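Side-chain contacts in leucine-rich repeat protein (Bacteroides thetaiotaomicron, PDB 4ECN), which is of uncharacterised function but, as an extracellular leucine-rich repeat protein with DUF4458 domains, probably binds other proteins: residues D395-L400 with D406-N411; P412-I417 with Y754-D759. All coordinates share one frame; numbering follows the deposited sequence.

Contact 1 of 2, residues D395-L400 with D406-N411; sequences DQRLNL and DAINRN
The guanidinium of Arg397 meets Ile408 at an oblique angle, NH1 lying 3.4 Å from CG2 of Ile408. Its edge belongs to Asp395, whose carboxylate lies in the same plane and is gripped side-on: NE donates to OD1 of Asp395 at 3.0 Å, almost straight (179°), and NH2 to OD2, each oxygen offering its syn lone pair. OD1 also accepts the backbone N of Arg397 from its anti side, closing an Asx turn at the start of the 3-10 segment. The arginine chain bends at chi3 (-56°), turning the guanidinium back to this carboxylate, while NH1 is hydrogen-bonded to Lys415 O. An alanine in place of Arg397 would probably leave the Asp395 carboxylate without its charged mate and Lys415 O without the NH1 donor. The other branch of Ile408 ends at CD1, 3.8 Å from CD1 of Leu400, and these two side chains cross at about a right angle in a purely apolar touch. Ile408 lies near the end of helix 402-409 and also packs on Ile417 and on Asn757 of strand 757-759, while Leu400 rests on Thr701 and Ile703 of strand 701-703.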
# COMPACT_ATOMS: atom_id res chain seq x y z
N ASP A 395 -1.26 11.72 17.50
CA ASP A 395 -1.15 12.08 18.92
C ASP A 395 -1.69 13.53 19.11
O ASP A 395 -1.16 14.48 18.51
CB ASP A 395 0.32 11.92 19.35
CG ASP A 395 0.63 11.97 20.83
OD1 ASP A 395 0.01 12.80 21.54
OD2 ASP A 395 1.55 11.22 21.27
N GLN A 396 -2.80 13.67 19.88
CA GLN A 396 -3.50 14.95 20.10
C GLN A 396 -2.62 15.99 20.77
O GLN A 396 -2.90 17.19 20.63
CB GLN A 396 -4.77 14.77 20.94
CG GLN A 396 -5.91 14.16 20.14
CD GLN A 396 -6.15 14.87 18.84
OE1 GLN A 396 -6.46 16.06 18.77
NE2 GLN A 396 -6.02 14.12 17.77
N ARG A 397 -1.52 15.55 21.42
CA ARG A 397 -0.56 16.46 22.05
C ARG A 397 0.31 17.19 20.98
O ARG A 397 1.01 18.12 21.36
CB ARG A 397 0.32 15.73 23.06
CG ARG A 397 -0.50 15.19 24.24
CD ARG A 397 0.31 14.28 25.14
NE ARG A 397 0.90 13.16 24.40
CZ ARG A 397 1.79 12.31 24.90
NH1 ARG A 397 2.19 12.42 26.16
NH2 ARG A 397 2.29 11.35 24.14
N LEU A 398 0.17 16.88 19.67
CA LEU A 398 0.86 17.57 18.57
C LEU A 398 0.15 18.92 18.25
O LEU A 398 0.60 19.65 17.36
CB LEU A 398 0.93 16.70 17.28
CG LEU A 398 1.74 15.40 17.31
CD1 LEU A 398 1.34 14.49 16.19
CD2 LEU A 398 3.23 15.68 17.28
N ASN A 399 -0.98 19.21 18.94
CA ASN A 399 -1.77 20.44 18.84
C ASN A 399 -1.33 21.45 19.94
O ASN A 399 -1.78 22.60 19.97
CB ASN A 399 -3.28 20.13 18.94
CG ASN A 399 -3.83 19.18 17.88
OD1 ASN A 399 -4.71 18.37 18.17
ND2 ASN A 399 -3.37 19.24 16.63
N LEU A 400 -0.43 20.99 20.85
CA LEU A 400 0.16 21.82 21.89
C LEU A 400 1.29 22.59 21.30
O LEU A 400 1.82 22.21 20.25
CB LEU A 400 0.65 20.96 23.06
CG LEU A 400 -0.38 20.19 23.90
CD1 LEU A 400 0.29 19.15 24.74
CD2 LEU A 400 -1.13 21.12 24.82
N ASP A 406 7.87 19.88 24.41
CA ASP A 406 9.21 19.73 24.95
C ASP A 406 9.14 19.32 26.41
O ASP A 406 9.72 18.30 26.78
CB ASP A 406 10.01 21.03 24.76
CG ASP A 406 10.27 21.37 23.30
OD1 ASP A 406 10.13 20.46 22.43
OD2 ASP A 406 10.62 22.55 23.02
N ALA A 407 8.31 20.05 27.20
CA ALA A 407 8.05 19.79 28.61
C ALA A 407 7.59 18.31 28.87
O ALA A 407 8.08 17.67 29.79
CB ALA A 407 7.00 20.76 29.12
N ILE A 408 6.68 17.78 28.02
CA ILE A 408 6.16 16.41 28.13
C ILE A 408 7.22 15.37 27.72
O ILE A 408 7.35 14.33 28.38
CB ILE A 408 4.87 16.25 27.28
CG1 ILE A 408 3.73 17.05 27.96
CG2 ILE A 408 4.48 14.77 27.12
CD1 ILE A 408 2.49 17.31 27.16
N ASN A 409 7.94 15.65 26.62
CA ASN A 409 8.96 14.76 26.09
C ASN A 409 10.11 14.56 27.05
O ASN A 409 10.59 13.43 27.15
CB ASN A 409 9.49 15.25 24.77
CG ASN A 409 8.53 15.05 23.63
OD1 ASN A 409 7.70 14.12 23.61
ND2 ASN A 409 8.64 15.90 22.62
N ARG A 410 10.51 15.61 27.81
CA ARG A 410 11.59 15.46 28.79
C ARG A 410 11.01 15.12 30.19
O ARG A 410 11.74 15.25 31.17
CB ARG A 410 12.52 16.68 28.84
CG ARG A 410 11.89 17.96 29.32
CD ARG A 410 12.89 19.09 29.31
NE ARG A 410 12.20 20.33 29.63
CZ ARG A 410 11.83 21.24 28.74
NH1 ARG A 410 12.15 21.10 27.46
NH2 ARG A 410 11.19 22.34 29.13
N ASN A 411 9.75 14.67 30.28
CA ASN A 411 9.14 14.24 31.53
C ASN A 411 8.99 12.72 31.50
O ASN A 411 8.19 12.21 30.71
CB ASN A 411 7.81 14.96 31.81
CG ASN A 411 7.17 14.64 33.17
OD1 ASN A 411 7.49 13.64 33.83
ND2 ASN A 411 6.25 15.48 33.61

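Contact 2 of 2, residues P412-I417 with Y754-D759; sequences PEMKPI and YLSNMD
Met414, a selenomethionine in the deposited model, reaches over to Ser756 and Asn757 and carries the whole contact from its own segment. Its chain is extended beyond CG (chi2 162°, chi3 -173°), which lets one side chain span backbones whose nearest CA atoms, those of Met414 and Ser756, are 10.8 Å apart. At the far end the methyl CE lies 4.0 Å from OG of Ser756 and 4.2 Å from CB of the same serine, while the selenium passes beside the side chain of Asn757. This end, set against the buried Ser756 and Asn757, is the closer part of the contact, and it works by van der Waals packing, with no hydrogen bond joining the segments. The serine hydroxyl spends its polarity on Lys779 NZ and Gln777 O, so the methyl settles against a group that is already engaged.

The solvent side is far looser. The CB of Glu413 is directed toward 754-759, but the side chain, poorly ordered, does not touch it, and the ion pair it makes with Lys779 is long and weak. Across from the selenomethionine, strand 757-759 runs parallel between strands 732-734 and 780-782 in the parallel sheet of the leucine-rich repeats, on which loop 412-417 packs; Met414 also touches Thr731, and Asn757 packs on Leu404 and Ala407 of helix 402-409.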
# COMPACT_ATOMS: atom_id res chain seq x y z
N PRO A 412 9.74 11.95 32.32
CA PRO A 412 9.64 10.48 32.27
C PRO A 412 8.35 9.94 32.91
O PRO A 412 8.04 8.76 32.73
CB PRO A 412 10.87 10.01 33.06
CG PRO A 412 11.74 11.25 33.23
CD PRO A 412 10.77 12.37 33.30
N GLU A 413 7.58 10.81 33.62
CA GLU A 413 6.28 10.44 34.22
C GLU A 413 5.14 10.42 33.17
O GLU A 413 4.02 10.03 33.50
CB GLU A 413 5.89 11.40 35.36
CG GLU A 413 6.81 11.45 36.57
CD GLU A 413 6.32 12.41 37.65
OE1 GLU A 413 6.30 13.64 37.40
OE2 GLU A 413 5.97 11.92 38.75
N MSE A 414 5.41 10.89 31.92
CA MSE A 414 4.44 10.95 30.82
C MSE A 414 5.04 10.29 29.56
O MSE A 414 6.25 10.38 29.35
CB MSE A 414 4.03 12.40 30.54
CG MSE A 414 3.25 13.06 31.68
SE MSE A 414 3.20 15.06 31.60
CE MSE A 414 2.33 15.51 33.34
N LYS A 415 4.19 9.63 28.74
CA LYS A 415 4.65 8.95 27.53
C LYS A 415 5.10 9.98 26.47
O LYS A 415 4.49 11.06 26.38
CB LYS A 415 3.58 8.00 26.94
CG LYS A 415 2.31 8.65 26.40
CD LYS A 415 1.59 7.72 25.43
CE LYS A 415 0.49 8.43 24.66
NZ LYS A 415 -0.05 7.60 23.55
N PRO A 416 6.18 9.71 25.68
CA PRO A 416 6.64 10.71 24.69
C PRO A 416 5.63 10.96 23.58
O PRO A 416 4.80 10.09 23.28
CB PRO A 416 7.92 10.08 24.12
CG PRO A 416 7.78 8.64 24.37
CD PRO A 416 7.04 8.51 25.67
N ILE A 417 5.70 12.16 22.98
CA ILE A 417 4.77 12.55 21.93
C ILE A 417 5.30 11.98 20.60
O ILE A 417 6.46 12.23 20.22
CB ILE A 417 4.54 14.08 21.91
CG1 ILE A 417 4.08 14.56 23.31
CG2 ILE A 417 3.50 14.44 20.84
CD1 ILE A 417 4.05 15.97 23.54
N TYR A 754 -1.20 19.61 40.68
CA TYR A 754 -0.27 18.85 39.86
C TYR A 754 -0.02 19.50 38.52
O TYR A 754 0.53 18.85 37.63
CB TYR A 754 -0.82 17.43 39.65
CG TYR A 754 -1.02 16.66 40.94
CD1 TYR A 754 0.03 15.96 41.54
CD2 TYR A 754 -2.26 16.63 41.57
CE1 TYR A 754 -0.15 15.27 42.74
CE2 TYR A 754 -2.45 15.94 42.77
CZ TYR A 754 -1.40 15.26 43.35
OH TYR A 754 -1.61 14.60 44.53
N LEU A 755 -0.38 20.81 38.37
CA LEU A 755 -0.18 21.58 37.14
C LEU A 755 1.28 21.53 36.75
O LEU A 755 2.12 21.93 37.54
CB LEU A 755 -0.67 23.04 37.33
CG LEU A 755 -0.49 24.02 36.12
CD1 LEU A 755 -1.20 23.54 34.82
CD2 LEU A 755 -0.91 25.43 36.50
N SER A 756 1.60 20.94 35.59
CA SER A 756 2.98 20.80 35.12
C SER A 756 3.30 21.77 33.98
O SER A 756 4.34 22.42 34.02
CB SER A 756 3.27 19.38 34.66
OG SER A 756 3.66 18.50 35.70
N ASN A 757 2.45 21.83 32.95
CA ASN A 757 2.76 22.62 31.76
C ASN A 757 1.66 23.61 31.43
O ASN A 757 0.49 23.23 31.30
CB ASN A 757 2.97 21.67 30.57
CG ASN A 757 3.55 20.34 30.96
OD1 ASN A 757 4.67 20.26 31.48
ND2 ASN A 757 2.74 19.29 30.86
N MSE A 758 2.04 24.89 31.27
CA MSE A 758 1.06 25.93 30.93
C MSE A 758 1.66 26.95 29.98
O MSE A 758 2.77 27.43 30.21
CB MSE A 758 0.49 26.63 32.17
CG MSE A 758 -0.66 27.55 31.80
SE MSE A 758 -1.77 28.01 33.28
CE MSE A 758 -2.89 29.28 32.42
N ASP A 759 0.91 27.28 28.93
CA ASP A 759 1.34 28.27 27.94
C ASP A 759 0.23 29.30 27.71
O ASP A 759 -0.86 28.96 27.25
CB ASP A 759 1.75 27.59 26.62
CG ASP A 759 2.70 28.40 25.75
OD1 ASP A 759 2.75 29.64 25.92
OD2 ASP A 759 3.35 27.81 24.88

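Overall arrangement
The centres of the two contacts lie about 7 Å apart, and the chain completes contact 1 before contact 2 opens. Segment 412-417 follows directly on 406-411, and a hydrogen bond from Ile417 N to Asn409 OD1 (2.9 Å) ties the loop back to helix 402-409. All of 395-417 belongs to an excursion between strands 351-353 and 452-456 of the earlier repeats, yet it packs against strands of the later repeats: contact 1 neighbours strands 701-703 and 757-759, and contact 2 reaches 757-759 itself. The excursion thus links an early part of the repeat region to a much later one, covering part of the later repeat strands.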